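Local structure of 6-carboxyhexanoate--coa ligase (Bacillus subtilis, 5FLG) at residues 93-98 / 213-218; 189-194 / 202-207; 67-72 / 247-252. The protein is an enzyme of the 6-carboxyhexanoate--CoA ligase family, with two chains in the assembly, modelled here with magnesium, pimelic acid and phosphoaminophosphonic acid-adenylate ester. All coordinates share one frame; numbering follows the deposited sequence.

Contact 1 of 3, residues 93-98 / 213-218; sequences QKLARL and QRITAM. With PML (pimelic acid), chain C.
Ile215 pushes its CD1 methyl against the flank of helix 89-102 at Ala96, 3.7 Å from both CA and CB of that residue. Ala96 is the hollow here: its small methyl is consistent with the close approach of the strand, the two CA atoms being 7.5 Å apart. CG1 of Ile215 stands anti to its own carbonyl carbon (chi1 -59°) and the chain runs on extended, which carries CD1 straight at the helix. Leu95 adds a looser contact, its CD2 lying 4.3 Å from CG1 of Ile215.

The second bump is Met218. Its chain folds back at chi2 and chi3, bringing CE to within 3.8 Å of Ala96 CB, so that one alanine methyl is met by both Ile215 and Met218. Gln93 crosses the methionine at about a right angle, with its NE2 3.6 Å from CE. That amide nitrogen also donates to Met218 O at 2.9 Å (N-H...O 158°), in the carbonyl plane and on a lone pair, with the acceptor almost in the amide plane. Gln93 OE1 bonds to Tyr114 OH, so both ends of the amide are used and its rotation is fixed.

Arg214 turns to pimelic acid instead, giving NE to O11 (3.0 Å) and NH2 to O12 in two nearly straight bonds; Thr83 bonds to NH1.

Strand 211-215 lies between strands 81-84 and 203-207, and helix 89-102 packs over the sheet face bearing Ile215, where Leu192 and Trp194 of strand 188-194 also touch Met218, while helix 107-116 supplies Tyr114 beside Ala96.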
ATOM      1  N   GLN A  93      16.452  33.040  -3.460  1.00 31.77           N
ATOM      2  CA  GLN A  93      16.202  32.577  -4.813  1.00 30.33           C
ATOM      3  C   GLN A  93      17.325  33.054  -5.741  1.00 32.19           C
ATOM      4  O   GLN A  93      17.748  32.347  -6.661  1.00 34.67           O
ATOM      5  CB  GLN A  93      14.837  33.072  -5.315  1.00 32.20           C
ATOM      6  CG  GLN A  93      13.629  32.286  -4.824  1.00 34.46           C
ATOM      7  CD  GLN A  93      13.698  30.795  -5.151  1.00 37.30           C
ATOM      8  OE1 GLN A  93      14.399  30.359  -6.074  1.00 40.97           O
ATOM      9  NE2 GLN A  93      13.011  29.998  -4.360  1.00 32.11           N
ATOM     10  N   LYS A  94      17.719  34.301  -5.542  1.00 34.79           N
ATOM     11  CA  LYS A  94      18.806  34.899  -6.280  1.00 38.58           C
ATOM     12  C   LYS A  94      20.105  34.155  -6.047  1.00 33.98           C
ATOM     13  O   LYS A  94      20.872  33.926  -6.959  1.00 34.21           O
ATOM     14  CB  LYS A  94      18.955  36.341  -5.836  1.00 43.34           C
ATOM     15  CG  LYS A  94      19.696  37.216  -6.821  1.00 59.72           C
ATOM     16  CD  LYS A  94      19.376  38.689  -6.575  1.00 69.20           C
ATOM     17  CE  LYS A  94      20.495  39.588  -7.082  1.00 78.45           C
ATOM     18  NZ  LYS A  94      20.627  40.805  -6.235  1.00 84.15           N
ATOM     19  N   LEU A  95      20.396  33.874  -4.792  1.00 29.57           N
ATOM     20  CA  LEU A  95      21.490  32.997  -4.455  1.00 31.96           C
ATOM     21  C   LEU A  95      21.360  31.626  -5.138  1.00 32.36           C
ATOM     22  O   LEU A  95      22.339  31.130  -5.741  1.00 29.86           O
ATOM     23  CB  LEU A  95      21.542  32.800  -2.925  1.00 33.11           C
ATOM     24  CG  LEU A  95      22.687  31.902  -2.445  1.00 37.46           C
ATOM     25  CD1 LEU A  95      23.999  32.483  -2.942  1.00 34.45           C
ATOM     26  CD2 LEU A  95      22.701  31.797  -0.915  1.00 38.56           C
ATOM     27  N   ALA A  96      20.169  31.015  -5.060  1.00 24.35           N
ATOM     28  CA  ALA A  96      19.994  29.722  -5.685  1.00 28.67           C
ATOM     29  C   ALA A  96      20.420  29.798  -7.176  1.00 31.09           C
ATOM     30  O   ALA A  96      21.011  28.862  -7.675  1.00 27.92           O
ATOM     31  CB  ALA A  96      18.567  29.218  -5.565  1.00 30.95           C
ATOM     32  N   ARG A  97      20.086  30.898  -7.855  1.00 30.30           N
ATOM     33  CA  ARG A  97      20.285  31.005  -9.301  1.00 34.55           C
ATOM     34  C   ARG A  97      21.761  31.244  -9.609  1.00 33.50           C
ATOM     35  O   ARG A  97      22.273  30.700 -10.556  1.00 37.12           O
ATOM     36  CB  ARG A  97      19.432  32.124  -9.904  1.00 31.96           C
ATOM     37  CG  ARG A  97      17.953  31.756 -10.016  1.00 36.55           C
ATOM     38  CD  ARG A  97      17.159  32.780 -10.831  1.00 37.47           C
ATOM     39  NE  ARG A  97      17.033  34.044 -10.124  1.00 41.22           N
ATOM     40  CZ  ARG A  97      16.052  34.356  -9.262  1.00 42.78           C
ATOM     41  NH1 ARG A  97      15.036  33.534  -9.041  1.00 36.18           N
ATOM     42  NH2 ARG A  97      16.063  35.535  -8.658  1.00 39.22           N
ATOM     43  N   LEU A  98      22.445  31.931  -8.704  1.00 37.33           N
ATOM     44  CA  LEU A  98      23.888  32.131  -8.766  1.00 40.43           C
ATOM     45  C   LEU A  98      24.636  30.804  -8.626  1.00 40.95           C
ATOM     46  O   LEU A  98      25.423  30.437  -9.506  1.00 33.20           O
ATOM     47  CB  LEU A  98      24.323  33.107  -7.662  1.00 46.81           C
ATOM     48  CG  LEU A  98      25.823  33.412  -7.559  1.00 53.57           C
ATOM     49  CD1 LEU A  98      26.372  33.919  -8.881  1.00 56.37           C
ATOM     50  CD2 LEU A  98      26.093  34.422  -6.451  1.00 57.16           C
ATOM     51  N   GLN A 213      23.871  22.784  -0.799  1.00 26.00           N
ATOM     52  CA  GLN A 213      23.915  24.170  -0.398  1.00 25.72           C
ATOM     53  C   GLN A 213      22.548  24.550   0.121  1.00 27.33           C
ATOM     54  O   GLN A 213      21.641  24.779  -0.662  1.00 29.00           O
ATOM     55  CB  GLN A 213      24.294  25.055  -1.584  1.00 29.28           C
ATOM     56  CG  GLN A 213      25.727  24.864  -2.064  1.00 28.05           C
ATOM     57  CD  GLN A 213      26.739  25.595  -1.201  1.00 30.78           C
ATOM     58  OE1 GLN A 213      26.436  26.613  -0.566  1.00 33.96           O
ATOM     59  NE2 GLN A 213      27.946  25.062  -1.147  1.00 30.43           N
ATOM     60  N   ARG A 214      22.366  24.502   1.449  1.00 25.19           N
ATOM     61  CA  ARG A 214      21.089  24.861   2.027  1.00 23.05           C
ATOM     62  C   ARG A 214      20.894  26.360   1.938  1.00 24.30           C
ATOM     63  O   ARG A 214      21.801  27.115   2.213  1.00 29.12           O
ATOM     64  CB  ARG A 214      21.051  24.438   3.512  1.00 28.88           C
ATOM     65  CG  ARG A 214      21.376  22.994   3.717  1.00 30.94           C
ATOM     66  CD  ARG A 214      21.411  22.610   5.181  1.00 34.93           C
ATOM     67  NE  ARG A 214      20.091  22.683   5.767  1.00 34.24           N
ATOM     68  CZ  ARG A 214      19.800  23.350   6.877  1.00 38.16           C
ATOM     69  NH1 ARG A 214      20.722  24.061   7.490  1.00 41.68           N
ATOM     70  NH2 ARG A 214      18.567  23.319   7.360  1.00 37.24           N
ATOM     71  N   ILE A 215      19.662  26.783   1.694  1.00 25.64           N
ATOM     72  CA  ILE A 215      19.324  28.168   1.648  1.00 30.33           C
ATOM     73  C   ILE A 215      18.120  28.415   2.578  1.00 31.62           C
ATOM     74  O   ILE A 215      17.037  27.859   2.379  1.00 32.59           O
ATOM     75  CB  ILE A 215      18.979  28.567   0.206  1.00 30.55           C
ATOM     76  CG1 ILE A 215      20.183  28.283  -0.718  1.00 30.71           C
ATOM     77  CG2 ILE A 215      18.586  30.022   0.161  1.00 32.53           C
ATOM     78  CD1 ILE A 215      19.919  28.498  -2.194  1.00 30.86           C
ATOM     79  N   THR A 216      18.315  29.222   3.618  1.00 32.83           N
ATOM     80  CA  THR A 216      17.408  29.154   4.773  1.00 33.58           C
ATOM     81  C   THR A 216      16.033  29.799   4.558  1.00 34.18           C
ATOM     82  O   THR A 216      15.087  29.464   5.252  1.00 40.24           O
ATOM     83  CB  THR A 216      18.021  29.763   6.034  1.00 31.58           C
ATOM     84  OG1 THR A 216      18.350  31.145   5.805  1.00 29.55           O
ATOM     85  CG2 THR A 216      19.222  28.979   6.457  1.00 32.42           C
ATOM     86  N   ALA A 217      15.891  30.614   3.531  1.00 32.97           N
ATOM     87  CA  ALA A 217      14.580  31.067   3.126  1.00 34.57           C
ATOM     88  C   ALA A 217      14.466  31.004   1.615  1.00 32.51           C
ATOM     89  O   ALA A 217      15.190  31.715   0.909  1.00 33.95           O
ATOM     90  CB  ALA A 217      14.351  32.499   3.602  1.00 37.57           C
ATOM     91  N   MET A 218      13.456  30.284   1.123  1.00 33.65           N
ATOM     92  CA  MET A 218      13.282  30.113  -0.339  1.00 35.61           C
ATOM     93  C   MET A 218      11.856  30.458  -0.772  1.00 35.96           C
ATOM     94  O   MET A 218      11.524  30.450  -1.966  1.00 31.45           O
ATOM     95  CB  MET A 218      13.612  28.676  -0.747  1.00 33.15           C
ATOM     96  CG  MET A 218      15.091  28.342  -0.710  1.00 36.92           C
ATOM     97  SD  MET A 218      15.975  29.095  -2.095  1.00 43.61           S
ATOM     98  CE  MET A 218      15.730  27.884  -3.381  1.00 40.21           C
TER
HETATM   99  C1  PML C 701      16.952  21.126   4.495  1.00 47.65           C
HETATM  100  O11 PML C 701      18.193  20.962   4.255  1.00 33.44           O
HETATM  101  O12 PML C 701      16.565  21.612   5.615  1.00 38.63           O
HETATM  102  C2  PML C 701      16.010  21.114   3.277  1.00 40.91           C
HETATM  103  C3  PML C 701      14.824  20.163   3.316  1.00 43.59           C
HETATM  104  C4  PML C 701      13.593  20.680   2.549  1.00 36.86           C
HETATM  105  C5  PML C 701      13.001  19.698   1.556  1.00 47.91           C
HETATM  106  C6  PML C 701      11.489  19.516   1.666  1.00 46.34           C
HETATM  107  C7  PML C 701      11.068  19.004   3.045  1.00 53.70           C
HETATM  108  O71 PML C 701      11.528  17.912   3.455  1.00 55.69           O
HETATM  109  O72 PML C 701      10.183  19.626   3.685  1.00 48.81           O

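Contact 2 of 3, residues 189-194 / 202-207; sequences VAELCW and TGYVAG. With PML (pimelic acid), chain C.
Cys193 sets its CB over one face of the Tyr204 ring, a CH-pi contact 3.6 Å from CB to the ring centroid and 20° off the normal. The sulfur lies obliquely, SG being 3.5 Å from the rim carbon CE2 of Tyr204 in a sulfur-aromatic contact. Tyr204 CG sits between its backbone N and carbonyl carbon (chi1 69°), and this swings the ring across the neighbouring strand beneath Cys193 and toward Glu191. The glutamate reaches out extended, its carboxylate plane 79° from the ring plane, with OE1 at the ring edge. Tyr204 OH and Glu191 OE2 are modelled too close together, so the bond between them is doubtful in detail. Arg228 serves both groups, salt-bridged to the carboxylate and bonded to the hydroxyl.

On the sheet face opposite Tyr204, the Leu192 and Val205 side chains cross at a slant, CD1 to CG2 3.7 Å. These residues belong to an antiparallel ladder: Glu191 with Ala206 and Cys193 with Tyr204 are hydrogen-bonded pairs, including Tyr204 N to Cys193 O at 2.9 Å, and Leu192 with Val205 is a non-hydrogen-bonded pair.

Cys193 SG also lies 3.8 Å from C5 of pimelic acid, so the hairpin helps line that pocket, while Trp194 touches phosphoaminophosphonic acid-adenylate ester. The hairpin is central in the mixed sheet, between strands 211-215 and 227-232; helix 170-184 covers the Tyr204 face and helix 89-102 the Val205 face.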
ATOM      1  N   VAL A 189      23.291  17.444 -13.389  1.00 22.91           N
ATOM      2  CA  VAL A 189      24.225  18.537 -13.178  1.00 26.53           C
ATOM      3  C   VAL A 189      23.865  19.275 -11.880  1.00 24.04           C
ATOM      4  O   VAL A 189      24.713  19.796 -11.196  1.00 26.85           O
ATOM      5  CB  VAL A 189      24.149  19.517 -14.361  1.00 31.29           C
ATOM      6  CG1 VAL A 189      24.948  20.789 -14.083  1.00 33.60           C
ATOM      7  CG2 VAL A 189      24.651  18.843 -15.638  1.00 36.53           C
ATOM      8  N   ALA A 190      22.586  19.398 -11.602  1.00 26.28           N
ATOM      9  CA  ALA A 190      22.165  20.148 -10.425  1.00 23.54           C
ATOM     10  C   ALA A 190      20.710  19.916 -10.078  1.00 27.23           C
ATOM     11  O   ALA A 190      19.903  19.480 -10.921  1.00 24.69           O
ATOM     12  CB  ALA A 190      22.429  21.621 -10.642  1.00 23.00           C
ATOM     13  N   GLU A 191      20.390  20.157  -8.795  1.00 28.98           N
ATOM     14  CA  GLU A 191      19.035  19.964  -8.280  1.00 27.47           C
ATOM     15  C   GLU A 191      18.632  21.253  -7.558  1.00 26.79           C
ATOM     16  O   GLU A 191      19.465  21.927  -6.980  1.00 26.96           O
ATOM     17  CB  GLU A 191      18.939  18.767  -7.338  1.00 30.89           C
ATOM     18  CG  GLU A 191      17.593  18.718  -6.590  1.00 36.55           C
ATOM     19  CD  GLU A 191      17.492  17.644  -5.481  1.00 42.06           C
ATOM     20  OE1 GLU A 191      18.505  16.993  -5.110  1.00 32.92           O
ATOM     21  OE2 GLU A 191      16.366  17.477  -4.937  1.00 43.41           O
ATOM     22  N   LEU A 192      17.406  21.698  -7.805  1.00 24.39           N
ATOM     23  CA  LEU A 192      16.834  22.802  -7.093  1.00 26.41           C
ATOM     24  C   LEU A 192      15.610  22.303  -6.339  1.00 27.21           C
ATOM     25  O   LEU A 192      14.760  21.619  -6.908  1.00 29.22           O
ATOM     26  CB  LEU A 192      16.444  23.871  -8.088  1.00 30.88           C
ATOM     27  CG  LEU A 192      15.621  25.045  -7.589  1.00 31.87           C
ATOM     28  CD1 LEU A 192      16.416  25.957  -6.656  1.00 31.34           C
ATOM     29  CD2 LEU A 192      15.119  25.795  -8.800  1.00 33.99           C
ATOM     30  N   CYS A 193      15.510  22.667  -5.064  1.00 27.97           N
ATOM     31  CA  CYS A 193      14.481  22.121  -4.209  1.00 29.11           C
ATOM     32  C   CYS A 193      13.998  23.129  -3.175  1.00 26.81           C
ATOM     33  O   CYS A 193      14.800  23.846  -2.563  1.00 26.78           O
ATOM     34  CB  CYS A 193      14.994  20.894  -3.481  1.00 35.02           C
ATOM     35  SG  CYS A 193      13.893  20.360  -2.117  1.00 34.99           S
ATOM     36  N   TRP A 194      12.684  23.208  -2.995  1.00 29.28           N
ATOM     37  CA  TRP A 194      12.137  23.682  -1.711  1.00 29.70           C
ATOM     38  C   TRP A 194      10.799  23.031  -1.431  1.00 29.49           C
ATOM     39  O   TRP A 194      10.254  22.317  -2.270  1.00 25.38           O
ATOM     40  CB  TRP A 194      12.098  25.227  -1.641  1.00 30.83           C
ATOM     41  CG  TRP A 194      11.164  25.902  -2.626  1.00 32.37           C
ATOM     42  CD1 TRP A 194       9.853  26.237  -2.420  1.00 37.57           C
ATOM     43  CD2 TRP A 194      11.493  26.383  -3.934  1.00 32.61           C
ATOM     44  NE1 TRP A 194       9.320  26.773  -3.576  1.00 36.20           N
ATOM     45  CE2 TRP A 194      10.331  26.973  -4.472  1.00 34.96           C
ATOM     46  CE3 TRP A 194      12.666  26.384  -4.699  1.00 29.94           C
ATOM     47  CZ2 TRP A 194      10.287  27.481  -5.772  1.00 36.21           C
ATOM     48  CZ3 TRP A 194      12.636  26.942  -5.950  1.00 32.15           C
ATOM     49  CH2 TRP A 194      11.460  27.480  -6.481  1.00 34.07           C
ATOM     50  N   THR A 202      13.044  26.587   4.307  1.00 38.35           N
ATOM     51  CA  THR A 202      14.391  26.225   3.852  1.00 33.88           C
ATOM     52  C   THR A 202      14.364  25.294   2.674  1.00 31.87           C
ATOM     53  O   THR A 202      13.461  24.460   2.550  1.00 30.88           O
ATOM     54  CB  THR A 202      15.194  25.572   4.954  1.00 32.84           C
ATOM     55  OG1 THR A 202      15.268  26.469   6.061  1.00 39.44           O
ATOM     56  CG2 THR A 202      16.588  25.240   4.492  1.00 37.72           C
ATOM     57  N   GLY A 203      15.230  25.585   1.697  1.00 29.33           N
ATOM     58  CA  GLY A 203      15.407  24.703   0.553  1.00 25.54           C
ATOM     59  C   GLY A 203      16.881  24.534   0.260  1.00 27.61           C
ATOM     60  O   GLY A 203      17.720  24.767   1.132  1.00 25.98           O
ATOM     61  N   TYR A 204      17.218  24.123  -0.973  1.00 25.77           N
ATOM     62  CA  TYR A 204      18.598  23.894  -1.301  1.00 24.11           C
ATOM     63  C   TYR A 204      18.811  23.784  -2.809  1.00 25.48           C
ATOM     64  O   TYR A 204      17.870  23.712  -3.587  1.00 24.53           O
ATOM     65  CB  TYR A 204      19.141  22.615  -0.645  1.00 27.62           C
ATOM     66  CG  TYR A 204      18.565  21.294  -1.190  1.00 28.97           C
ATOM     67  CD1 TYR A 204      19.107  20.683  -2.304  1.00 27.52           C
ATOM     68  CD2 TYR A 204      17.483  20.668  -0.566  1.00 26.94           C
ATOM     69  CE1 TYR A 204      18.608  19.519  -2.788  1.00 25.26           C
ATOM     70  CE2 TYR A 204      17.042  19.435  -0.990  1.00 26.54           C
ATOM     71  CZ  TYR A 204      17.563  18.909  -2.166  1.00 29.93           C
ATOM     72  OH  TYR A 204      17.143  17.688  -2.639  1.00 26.76           O
ATOM     73  N   VAL A 205      20.067  23.960  -3.174  1.00 25.41           N
ATOM     74  CA  VAL A 205      20.567  23.590  -4.505  1.00 25.86           C
ATOM     75  C   VAL A 205      21.714  22.625  -4.241  1.00 27.62           C
ATOM     76  O   VAL A 205      22.435  22.759  -3.247  1.00 28.00           O
ATOM     77  CB  VAL A 205      21.114  24.836  -5.227  1.00 26.39           C
ATOM     78  CG1 VAL A 205      21.882  24.439  -6.486  1.00 37.52           C
ATOM     79  CG2 VAL A 205      19.967  25.729  -5.627  1.00 29.88           C
ATOM     80  N   ALA A 206      21.764  21.551  -5.015  1.00 27.48           N
ATOM     81  CA  ALA A 206      22.781  20.541  -4.843  1.00 24.67           C
ATOM     82  C   ALA A 206      23.464  20.293  -6.183  1.00 26.69           C
ATOM     83  O   ALA A 206      22.824  20.296  -7.238  1.00 26.59           O
ATOM     84  CB  ALA A 206      22.176  19.271  -4.347  1.00 25.69           C
ATOM     85  N   GLY A 207      24.722  19.889  -6.100  1.00 27.12           N
ATOM     86  CA  GLY A 207      25.457  19.436  -7.270  1.00 29.90           C
ATOM     87  C   GLY A 207      26.793  18.859  -6.882  1.00 30.24           C
ATOM     88  O   GLY A 207      27.231  18.967  -5.727  1.00 30.97           O
TER
HETATM   89  C1  PML C 701      16.952  21.126   4.495  1.00 47.65           C
HETATM   90  O11 PML C 701      18.193  20.962   4.255  1.00 33.44           O
HETATM   91  O12 PML C 701      16.565  21.612   5.615  1.00 38.63           O
HETATM   92  C2  PML C 701      16.010  21.114   3.277  1.00 40.91           C
HETATM   93  C3  PML C 701      14.824  20.163   3.316  1.00 43.59           C
HETATM   94  C4  PML C 701      13.593  20.680   2.549  1.00 36.86           C
HETATM   95  C5  PML C 701      13.001  19.698   1.556  1.00 47.91           C
HETATM   96  C6  PML C 701      11.489  19.516   1.666  1.00 46.34           C
HETATM   97  C7  PML C 701      11.068  19.004   3.045  1.00 53.70           C
HETATM   98  O71 PML C 701      11.528  17.912   3.455  1.00 55.69           O
HETATM   99  O72 PML C 701      10.183  19.626   3.685  1.00 48.81           O

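Contact 3 of 3, residues 67-72 / 247-252; sequences EEVHES and KQPILI
This is a small, partly buried apolar contact toward the edge of the subunit, where the chain leaving strand 61-68 passes the turn between helix 238-247 and strand 250-252. The protruding ring is Pro249. Its CG lies 3.8 Å from Val69 CG1, and the two side chains meet at a slant. Val69 holds CG1 anti to its backbone N (chi1 -179°), which aims that methyl at the proline ring. From another part of the ring, CD rests 3.9 Å from Glu71 CB, and the carbonyl oxygen of Ser72 comes to 3.7 Å from Pro249 CG. The ring is thus touched by a methyl, a methylene and a backbone oxygen.

In the fold this spot joins two sheets: strand 61-68 belongs to the antiparallel one, and strand 250-252 is the middle strand of a short parallel one, with 74-76 and 150-151 beside it. Pro249 also shares a backbone hydrogen bond with Lys74.

Arg149, outside both segments, gathers the polar groups around it. It forms salt bridges with Glu71 OE1 and Glu67 OE2 and donates to Lys247 O, bridging the two segments indirectly. The bend of Glu71 at chi2 (71°) turns its carboxylate toward Lys247 O and Arg149, leaving CB against the ring; OE1 stays 4.1 Å from Lys247 O. Glu67 pairs in an antiparallel ladder with a strand of the second subunit, carrying the sheet across the interface.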
ATOM      1  N   GLU A  67       8.535  -4.143  -0.542  1.00 28.75           N
ATOM      2  CA  GLU A  67       8.986  -5.202  -1.423  1.00 29.44           C
ATOM      3  C   GLU A  67      10.467  -5.405  -1.311  1.00 23.84           C
ATOM      4  O   GLU A  67      11.224  -4.475  -1.076  1.00 25.71           O
ATOM      5  CB  GLU A  67       8.650  -4.870  -2.879  1.00 36.61           C
ATOM      6  CG  GLU A  67       9.520  -3.758  -3.444  1.00 43.09           C
ATOM      7  CD  GLU A  67       9.021  -3.198  -4.767  1.00 52.92           C
ATOM      8  OE1 GLU A  67       8.253  -3.898  -5.476  1.00 50.47           O
ATOM      9  OE2 GLU A  67       9.454  -2.067  -5.112  1.00 53.36           O
ATOM     10  N   GLU A  68      10.857  -6.656  -1.340  1.00 24.91           N
ATOM     11  CA  GLU A  68      12.242  -7.034  -1.390  1.00 32.52           C
ATOM     12  C   GLU A  68      12.963  -6.375  -2.546  1.00 32.01           C
ATOM     13  O   GLU A  68      12.475  -6.355  -3.673  1.00 32.67           O
ATOM     14  CB  GLU A  68      12.338  -8.550  -1.547  1.00 34.53           C
ATOM     15  CG  GLU A  68      13.728  -9.096  -1.326  1.00 39.98           C
ATOM     16  CD  GLU A  68      13.773 -10.618  -1.379  1.00 40.03           C
ATOM     17  OE1 GLU A  68      12.714 -11.277  -1.527  1.00 45.49           O
ATOM     18  OE2 GLU A  68      14.862 -11.149  -1.145  1.00 41.38           O
ATOM     19  N   VAL A  69      14.123  -5.817  -2.247  1.00 33.43           N
ATOM     20  CA  VAL A  69      15.021  -5.337  -3.285  1.00 35.82           C
ATOM     21  C   VAL A  69      16.005  -6.428  -3.698  1.00 38.51           C
ATOM     22  O   VAL A  69      16.744  -6.959  -2.872  1.00 30.07           O
ATOM     23  CB  VAL A  69      15.763  -4.089  -2.800  1.00 36.51           C
ATOM     24  CG1 VAL A  69      16.691  -3.554  -3.878  1.00 39.67           C
ATOM     25  CG2 VAL A  69      14.740  -3.037  -2.418  1.00 35.84           C
ATOM     26  N   HIS A  70      16.086  -6.680  -5.004  1.00 34.72           N
ATOM     27  CA  HIS A  70      16.962  -7.727  -5.491  1.00 39.13           C
ATOM     28  C   HIS A  70      18.324  -7.213  -5.947  1.00 38.36           C
ATOM     29  O   HIS A  70      19.297  -7.928  -5.865  1.00 44.35           O
ATOM     30  CB  HIS A  70      16.274  -8.521  -6.604  1.00 46.40           C
ATOM     31  CG  HIS A  70      15.065  -9.264  -6.134  1.00 50.28           C
ATOM     32  ND1 HIS A  70      15.148 -10.378  -5.325  1.00 50.84           N
ATOM     33  CD2 HIS A  70      13.745  -8.970  -6.232  1.00 56.55           C
ATOM     34  CE1 HIS A  70      13.930 -10.764  -4.983  1.00 55.89           C
ATOM     35  NE2 HIS A  70      13.062  -9.923  -5.516  1.00 54.45           N
ATOM     36  N   GLU A  71      18.415  -5.944  -6.301  1.00 40.47           N
ATOM     37  CA  GLU A  71      19.674  -5.352  -6.748  1.00 41.54           C
ATOM     38  C   GLU A  71      20.557  -5.190  -5.519  1.00 43.92           C
ATOM     39  O   GLU A  71      20.051  -5.006  -4.393  1.00 35.50           O
ATOM     40  CB  GLU A  71      19.420  -3.993  -7.414  1.00 49.03           C
ATOM     41  CG  GLU A  71      18.542  -4.034  -8.679  1.00 52.29           C
ATOM     42  CD  GLU A  71      17.067  -4.345  -8.419  1.00 61.11           C
ATOM     43  OE1 GLU A  71      16.501  -3.910  -7.383  1.00 57.04           O
ATOM     44  OE2 GLU A  71      16.471  -5.081  -9.237  1.00 68.94           O
ATOM     45  N   SER A  72      21.867  -5.267  -5.699  1.00 38.72           N
ATOM     46  CA  SER A  72      22.766  -5.141  -4.551  1.00 43.64           C
ATOM     47  C   SER A  72      22.883  -3.668  -4.142  1.00 38.76           C
ATOM     48  O   SER A  72      22.786  -2.777  -4.991  1.00 30.58           O
ATOM     49  CB  SER A  72      24.151  -5.701  -4.882  1.00 51.80           C
ATOM     50  OG  SER A  72      24.633  -5.043  -6.033  1.00 55.69           O
ATOM     51  N   LYS A 247      14.935   2.970  -9.148  1.00 35.35           N
ATOM     52  CA  LYS A 247      15.227   1.570  -8.811  1.00 40.20           C
ATOM     53  C   LYS A 247      16.590   1.254  -8.171  1.00 38.32           C
ATOM     54  O   LYS A 247      16.781   0.172  -7.600  1.00 46.42           O
ATOM     55  CB  LYS A 247      15.033   0.693 -10.034  1.00 45.28           C
ATOM     56  CG  LYS A 247      13.599   0.705 -10.540  1.00 50.73           C
ATOM     57  CD  LYS A 247      12.648   0.136  -9.494  1.00 57.54           C
ATOM     58  CE  LYS A 247      11.629  -0.807 -10.111  1.00 64.31           C
ATOM     59  NZ  LYS A 247      10.504  -0.040 -10.704  1.00 65.66           N
ATOM     60  N   GLN A 248      17.529   2.184  -8.239  1.00 37.53           N
ATOM     61  CA  GLN A 248      18.885   1.902  -7.781  1.00 40.65           C
ATOM     62  C   GLN A 248      19.010   2.121  -6.260  1.00 35.72           C
ATOM     63  O   GLN A 248      18.703   3.190  -5.767  1.00 36.07           O
ATOM     64  CB  GLN A 248      19.854   2.792  -8.527  1.00 43.71           C
ATOM     65  CG  GLN A 248      21.319   2.493  -8.278  1.00 52.60           C
ATOM     66  CD  GLN A 248      22.162   3.762  -8.337  1.00 57.52           C
ATOM     67  OE1 GLN A 248      21.685   4.851  -7.989  1.00 54.16           O
ATOM     68  NE2 GLN A 248      23.407   3.633  -8.790  1.00 65.37           N
ATOM     69  N   PRO A 249      19.361   1.070  -5.515  1.00 31.83           N
ATOM     70  CA  PRO A 249      19.266   1.206  -4.067  1.00 32.97           C
ATOM     71  C   PRO A 249      20.522   1.802  -3.455  1.00 31.36           C
ATOM     72  O   PRO A 249      21.634   1.411  -3.786  1.00 35.03           O
ATOM     73  CB  PRO A 249      19.027  -0.225  -3.575  1.00 35.65           C
ATOM     74  CG  PRO A 249      19.479  -1.118  -4.673  1.00 35.55           C
ATOM     75  CD  PRO A 249      19.465  -0.335  -5.952  1.00 32.96           C
ATOM     76  N   ILE A 250      20.328   2.791  -2.598  1.00 29.54           N
ATOM     77  CA  ILE A 250      21.396   3.568  -2.045  1.00 29.60           C
ATOM     78  C   ILE A 250      21.196   3.659  -0.530  1.00 32.56           C
ATOM     79  O   ILE A 250      20.103   3.963  -0.058  1.00 28.57           O
ATOM     80  CB  ILE A 250      21.381   4.967  -2.638  1.00 31.28           C
ATOM     81  CG1 ILE A 250      21.743   4.911  -4.141  1.00 37.99           C
ATOM     82  CG2 ILE A 250      22.380   5.844  -1.928  1.00 29.49           C
ATOM     83  CD1 ILE A 250      23.230   4.840  -4.390  1.00 35.54           C
ATOM     84  N   LEU A 251      22.248   3.371   0.217  1.00 30.75           N
ATOM     85  CA  LEU A 251      22.303   3.743   1.632  1.00 33.19           C
ATOM     86  C   LEU A 251      23.362   4.796   1.843  1.00 30.06           C
ATOM     87  O   LEU A 251      24.438   4.729   1.250  1.00 29.80           O
ATOM     88  CB  LEU A 251      22.633   2.540   2.498  1.00 30.90           C
ATOM     89  CG  LEU A 251      21.531   1.510   2.641  1.00 33.49           C
ATOM     90  CD1 LEU A 251      22.037   0.306   3.435  1.00 37.30           C
ATOM     91  CD2 LEU A 251      20.289   2.096   3.293  1.00 34.24           C
ATOM     92  N   ILE A 252      23.049   5.795   2.658  1.00 26.21           N
ATOM     93  CA  ILE A 252      24.020   6.798   3.013  1.00 25.42           C
ATOM     94  C   ILE A 252      24.780   6.337   4.277  1.00 29.68           C
ATOM     95  O   ILE A 252      24.184   5.944   5.274  1.00 33.58           O
ATOM     96  CB  ILE A 252      23.351   8.135   3.288  1.00 28.98           C
ATOM     97  CG1 ILE A 252      22.474   8.539   2.117  1.00 29.43           C
ATOM     98  CG2 ILE A 252      24.394   9.176   3.605  1.00 29.68           C
ATOM     99  CD1 ILE A 252      23.243   8.762   0.829  1.00 29.32           C
TER

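Contacts 1 and 2 are neighbours, their centres about 8 Å apart, and belong to one mixed sheet: strands 203-207 and 211-215 follow each other in the chain and lie side by side, joined by probable hydrogen bonds from Gln213 N to Val205 O and Ile215 N to Gly203 O. Both reach pimelic acid. Contact 3 stands apart, about 32 Å from contact 1 and about 24 Å from contact 2 between centres, in the region of the other two sheets. Along the chain they are nested: 67-72 with 247-252 encloses 93-98 with 213-218, which encloses the hairpin. The pimelic acid pocket thus falls within the span closed by contact 1, while contact 3 sits by the second subunit.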